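PDB 5ZVE: tRNA (cytosine(72)-C(5))-methyltransferase from Pyrococcus horikoshii, which transfers a methyl group from S-adenosyl-L-methionine to the C5 position of cytosine 72 in several tRNAs. Local coordinates for residues K7-R10 with E11-K14; Y144-M147 with T148-R152. One frame throughout, in Å; residues are numbered along the deposited sequence.

Interaction 1 (K7-R10 with E11-K14); sequences KELR and EYYK
The first two turns of the N-terminal helix 7-17, in the RsmF/B-type ferredoxin-like region, bring L9 against Y13 on one flank and K7 against E11 on another. Four i to i+4 backbone bonds hold the turns together. Three are nearly straight, Y13 N to L9 O being the shortest at 2.8 Å; Y12 N to E8 O is more bent, with an N-H...O angle of 143°. L9 CG stands anti to the backbone N (chi1 180°), which carries the isobutyl group along the helix to Y13. L9 CD1 lies over one face of the phenol ring, 4.0 Å from its centroid and displaced toward the rim, a CH-pi contact. L9 CG comes within 3.6 Å of Y13 CE2, while L9 O sits over a face of the same ring, 3.5 Å from Y13 CG. The Y12 ring touches L9 more lightly, Y12 CD2 to L9 CD1 at 4.2 Å. On the other flank K7 and E11 form a salt bridge, K7 NZ to E11 OE2 at 3.3 Å. Both chains bend to meet, E11 at chi2 (-63°) and K7 at chi2 and chi4, and K7 CE also lies 3.1 Å from E11 OE2. Y13 packs on A22 and M26 of helix 19-29 and on L279 and L325 in loops; Y12 OH is hydrogen-bonded to E328 and Y327, E8 OE1 is hydrogen-bonded to T290 OG1, and both E8 and Y12 touch L291 of helix 291-310.

Interaction 2 (Y144-M147 with T148-R152); sequences YKEM and TEATR
Y144 O and E146 O take backbone hydrogen bonds from T148 and from E149 and A150, where the chain passes from the short helix 144-147 toward strand 154-161 of the PUA domain. T148 N donates to Y144 O at 3.1 Å, an i to i+4 bond. E146 O accepts twice: A150 N approaches at 2.8 Å in a nearly straight bond (167°), whereas E149 N, at 3.2 Å, stands above the carbonyl plane. Among the side-chain polar contacts, T148 OG1 has two carbonyl oxygens within reach, Y144 O at 3.0 Å and K145 O at 3.2 Å. Its chi1 of 49° puts OG1 between the backbone N and the carbonyl carbon, facing back to the preceding turn and over one face of the Y144 ring, toward its rim. The charged pair is K145 with E149: K145 NZ meets E149 OE2 at 3.0 Å, on the syn lone pair of the carboxylate, in a hydrogen-bonded salt bridge. Apolar contact is supplied by T148 CG2, 3.5 Å from Y144 CE1. A150 CB adds a lighter touch, 4.2 Å from E146 CG. Chemically, the contact is mainly polar: Y144 O and E146 O take backbone donors, the T148 hydroxyl may serve Y144 O or K145 O, and because K145 and E149 are both exposed, solvent probably screens their attraction.

Overall arrangement
Both interactions are local, each joining residues a few positions apart, and they belong to different modules of one chain. Interaction 1 lies within the ferredoxin-like region, interaction 2 later in the chain within the PUA domain. Their centres are 41 Å apart and their nearest atoms about 31 Å, so neither touches the other. The side chain of Y13 in interaction 1 is about 11 Å from that of C323, the predicted nucleophile, placing this helix near the catalytic region of the methyltransferase domain that holds S-adenosyl-L-homocysteine. Interaction 2 lies on the surface, its centre about 32 Å from the centre of the chain, and away from the cofactor pocket.

Interaction 1 (K7-R10 with E11-K14)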
loop_
_atom_site.group_PDB
_atom_site.type_symbol
_atom_site.label_atom_id
_atom_site.label_comp_id
_atom_site.label_asym_id
_atom_site.label_seq_id
_atom_site.Cartn_x
_atom_site.Cartn_y
_atom_site.Cartn_z
ATOM N N LYS A 7 2.758 -23.454 2.365
ATOM C CA LYS A 7 1.881 -24.428 1.725
ATOM C C LYS A 7 0.417 -24.287 2.133
ATOM O O LYS A 7 -0.469 -24.356 1.281
ATOM C CB LYS A 7 2.360 -25.849 2.035
ATOM C CG LYS A 7 1.553 -26.937 1.345
ATOM C CD LYS A 7 2.071 -27.162 -0.060
ATOM C CE LYS A 7 1.094 -27.932 -0.926
ATOM N NZ LYS A 7 0.855 -29.307 -0.415
ATOM N N GLU A 8 0.157 -24.090 3.421
ATOM C CA GLU A 8 -1.225 -24.018 3.889
ATOM C C GLU A 8 -1.945 -22.788 3.340
ATOM O O GLU A 8 -3.142 -22.839 3.074
ATOM C CB GLU A 8 -1.301 -24.033 5.419
ATOM C CG GLU A 8 -0.526 -22.946 6.126
ATOM C CD GLU A 8 -0.956 -22.800 7.575
ATOM O OE1 GLU A 8 -0.381 -21.955 8.294
ATOM O OE2 GLU A 8 -1.880 -23.529 7.997
ATOM N N LEU A 9 -1.219 -21.686 3.175
ATOM C CA LEU A 9 -1.789 -20.499 2.549
ATOM C C LEU A 9 -2.091 -20.765 1.076
ATOM O O LEU A 9 -3.112 -20.313 0.550
ATOM C CB LEU A 9 -0.855 -19.296 2.691
ATOM C CG LEU A 9 -1.369 -18.003 2.054
ATOM C CD1 LEU A 9 -2.642 -17.539 2.739
ATOM C CD2 LEU A 9 -0.314 -16.915 2.097
ATOM N N ARG A 10 -1.189 -21.476 0.407
ATOM C CA ARG A 10 -1.393 -21.841 -0.992
ATOM C C ARG A 10 -2.665 -22.663 -1.151
ATOM O O ARG A 10 -3.462 -22.412 -2.053
ATOM C CB ARG A 10 -0.187 -22.603 -1.544
ATOM C CG ARG A 10 1.097 -21.799 -1.495
ATOM C CD ARG A 10 2.065 -22.199 -2.592
ATOM N NE ARG A 10 2.403 -23.618 -2.589
ATOM C CZ ARG A 10 3.462 -24.132 -1.970
ATOM N NH1 ARG A 10 3.700 -25.433 -2.037
ATOM N NH2 ARG A 10 4.285 -23.348 -1.284
ATOM N N GLU A 11 -2.841 -23.646 -0.270
ATOM C CA GLU A 11 -4.062 -24.446 -0.246
ATOM C C GLU A 11 -5.275 -23.570 0.043
ATOM O O GLU A 11 -6.348 -23.778 -0.518
ATOM C CB GLU A 11 -3.963 -25.564 0.803
ATOM C CG GLU A 11 -2.834 -26.560 0.569
ATOM C CD GLU A 11 -2.991 -27.334 -0.726
ATOM O OE1 GLU A 11 -4.126 -27.411 -1.246
ATOM O OE2 GLU A 11 -1.981 -27.866 -1.231
ATOM N N TYR A 12 -5.090 -22.589 0.920
ATOM C CA TYR A 12 -6.153 -21.663 1.270
ATOM C C TYR A 12 -6.597 -20.893 0.031
ATOM O O TYR A 12 -7.790 -20.825 -0.272
ATOM C CB TYR A 12 -5.691 -20.702 2.373
ATOM C CG TYR A 12 -6.697 -19.627 2.722
ATOM C CD1 TYR A 12 -7.678 -19.846 3.678
ATOM C CD2 TYR A 12 -6.663 -18.390 2.090
ATOM C CE1 TYR A 12 -8.601 -18.860 3.993
ATOM C CE2 TYR A 12 -7.573 -17.408 2.392
ATOM C CZ TYR A 12 -8.540 -17.642 3.342
ATOM O OH TYR A 12 -9.443 -16.646 3.633
ATOM N N TYR A 13 -5.630 -20.332 -0.689
ATOM C CA TYR A 13 -5.918 -19.596 -1.917
ATOM C C TYR A 13 -6.618 -20.475 -2.952
ATOM O O TYR A 13 -7.604 -20.055 -3.557
ATOM C CB TYR A 13 -4.636 -19.012 -2.513
ATOM C CG TYR A 13 -4.070 -17.831 -1.753
ATOM C CD1 TYR A 13 -4.891 -17.003 -0.995
ATOM C CD2 TYR A 13 -2.712 -17.541 -1.800
ATOM C CE1 TYR A 13 -4.370 -15.923 -0.302
ATOM C CE2 TYR A 13 -2.185 -16.468 -1.114
ATOM C CZ TYR A 13 -3.014 -15.663 -0.368
ATOM O OH TYR A 13 -2.479 -14.592 0.310
ATOM N N LYS A 14 -6.103 -21.686 -3.158
ATOM C CA LYS A 14 -6.706 -22.614 -4.111
ATOM C C LYS A 14 -8.154 -22.899 -3.747
ATOM O O LYS A 14 -9.024 -22.927 -4.612
ATOM C CB LYS A 14 -5.913 -23.924 -4.187
ATOM C CG LYS A 14 -4.545 -23.789 -4.840
ATOM C CD LYS A 14 -3.704 -25.054 -4.681
ATOM C CE LYS A 14 -2.330 -24.881 -5.318
ATOM N NZ LYS A 14 -1.413 -26.027 -5.038
#

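Interaction 2 (Y144-M147 with T148-R152)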
loop_
_atom_site.group_PDB
_atom_site.type_symbol
_atom_site.label_atom_id
_atom_site.label_comp_id
_atom_site.label_asym_id
_atom_site.label_seq_id
_atom_site.Cartn_x
_atom_site.Cartn_y
_atom_site.Cartn_z
ATOM N N TYR A 144 35.015 -4.988 -1.268
ATOM C CA TYR A 144 34.395 -5.868 -0.281
ATOM C C TYR A 144 34.480 -5.301 1.132
ATOM O O TYR A 144 33.480 -5.250 1.848
ATOM C CB TYR A 144 35.030 -7.256 -0.298
ATOM C CG TYR A 144 34.637 -8.063 0.917
ATOM C CD1 TYR A 144 33.383 -8.653 1.005
ATOM C CD2 TYR A 144 35.506 -8.207 1.991
ATOM C CE1 TYR A 144 33.013 -9.375 2.117
ATOM C CE2 TYR A 144 35.139 -8.924 3.113
ATOM C CZ TYR A 144 33.892 -9.506 3.170
ATOM O OH TYR A 144 33.524 -10.231 4.285
ATOM N N LYS A 145 35.681 -4.889 1.524
ATOM C CA LYS A 145 35.941 -4.433 2.886
ATOM C C LYS A 145 35.057 -3.258 3.286
ATOM O O LYS A 145 34.431 -3.282 4.345
ATOM C CB LYS A 145 37.413 -4.050 3.043
ATOM C CG LYS A 145 37.779 -3.539 4.431
ATOM C CD LYS A 145 39.276 -3.262 4.542
ATOM C CE LYS A 145 39.649 -2.724 5.918
ATOM N NZ LYS A 145 39.186 -3.618 7.018
ATOM N N GLU A 146 34.998 -2.235 2.438
ATOM C CA GLU A 146 34.204 -1.045 2.740
ATOM C C GLU A 146 32.704 -1.333 2.691
ATOM O O GLU A 146 31.924 -0.784 3.471
ATOM C CB GLU A 146 34.540 0.089 1.770
ATOM C CG GLU A 146 33.840 1.398 2.107
ATOM C CD GLU A 146 34.009 2.450 1.032
ATOM O OE1 GLU A 146 34.666 2.159 0.009
ATOM O OE2 GLU A 146 33.462 3.561 1.201
ATOM N N MET A 147 32.315 -2.198 1.762
ATOM C CA MET A 147 30.918 -2.581 1.576
ATOM C C MET A 147 30.329 -3.220 2.841
ATOM O O MET A 147 29.182 -2.959 3.209
ATOM C CB MET A 147 30.808 -3.537 0.385
ATOM C CG MET A 147 29.404 -3.789 -0.125
ATOM S SD MET A 147 29.409 -4.915 -1.539
ATOM C CE MET A 147 30.170 -3.897 -2.802
ATOM N N THR A 148 31.121 -4.059 3.503
ATOM C CA THR A 148 30.670 -4.766 4.701
ATOM C C THR A 148 30.899 -3.975 5.987
ATOM O O THR A 148 30.547 -4.439 7.070
ATOM C CB THR A 148 31.381 -6.133 4.851
ATOM O OG1 THR A 148 32.793 -5.955 4.692
ATOM C CG2 THR A 148 30.885 -7.121 3.810
ATOM N N GLU A 149 31.490 -2.787 5.872
ATOM C CA GLU A 149 31.817 -1.996 7.059
ATOM C C GLU A 149 31.163 -0.611 7.104
ATOM O O GLU A 149 30.776 -0.142 8.175
ATOM C CB GLU A 149 33.334 -1.850 7.178
ATOM C CG GLU A 149 34.044 -3.153 7.494
ATOM C CD GLU A 149 35.549 -3.033 7.400
ATOM O OE1 GLU A 149 36.035 -1.951 7.012
ATOM O OE2 GLU A 149 36.245 -4.023 7.713
ATOM N N ALA A 150 31.064 0.048 5.954
ATOM C CA ALA A 150 30.495 1.394 5.884
ATOM C C ALA A 150 29.124 1.477 6.542
ATOM O O ALA A 150 28.360 0.509 6.537
ATOM C CB ALA A 150 30.411 1.856 4.441
ATOM N N THR A 151 28.830 2.633 7.124
ATOM C CA THR A 151 27.518 2.888 7.706
ATOM C C THR A 151 26.649 3.700 6.752
ATOM O O THR A 151 25.444 3.830 6.951
ATOM C CB THR A 151 27.631 3.623 9.058
ATOM O OG1 THR A 151 28.497 4.756 8.918
ATOM C CG2 THR A 151 28.197 2.692 10.121
ATOM N N ARG A 152 27.266 4.247 5.712
ATOM C CA ARG A 152 26.530 4.996 4.702
ATOM C C ARG A 152 27.217 4.863 3.348
ATOM O O ARG A 152 28.272 4.237 3.244
ATOM C CB ARG A 152 26.412 6.470 5.100
ATOM C CG ARG A 152 27.750 7.152 5.352
ATOM C CD ARG A 152 27.584 8.639 5.611
ATOM N NE ARG A 152 26.983 9.330 4.473
ATOM C CZ ARG A 152 27.664 9.764 3.417
ATOM N NH1 ARG A 152 28.975 9.578 3.348
ATOM N NH2 ARG A 152 27.035 10.383 2.425
#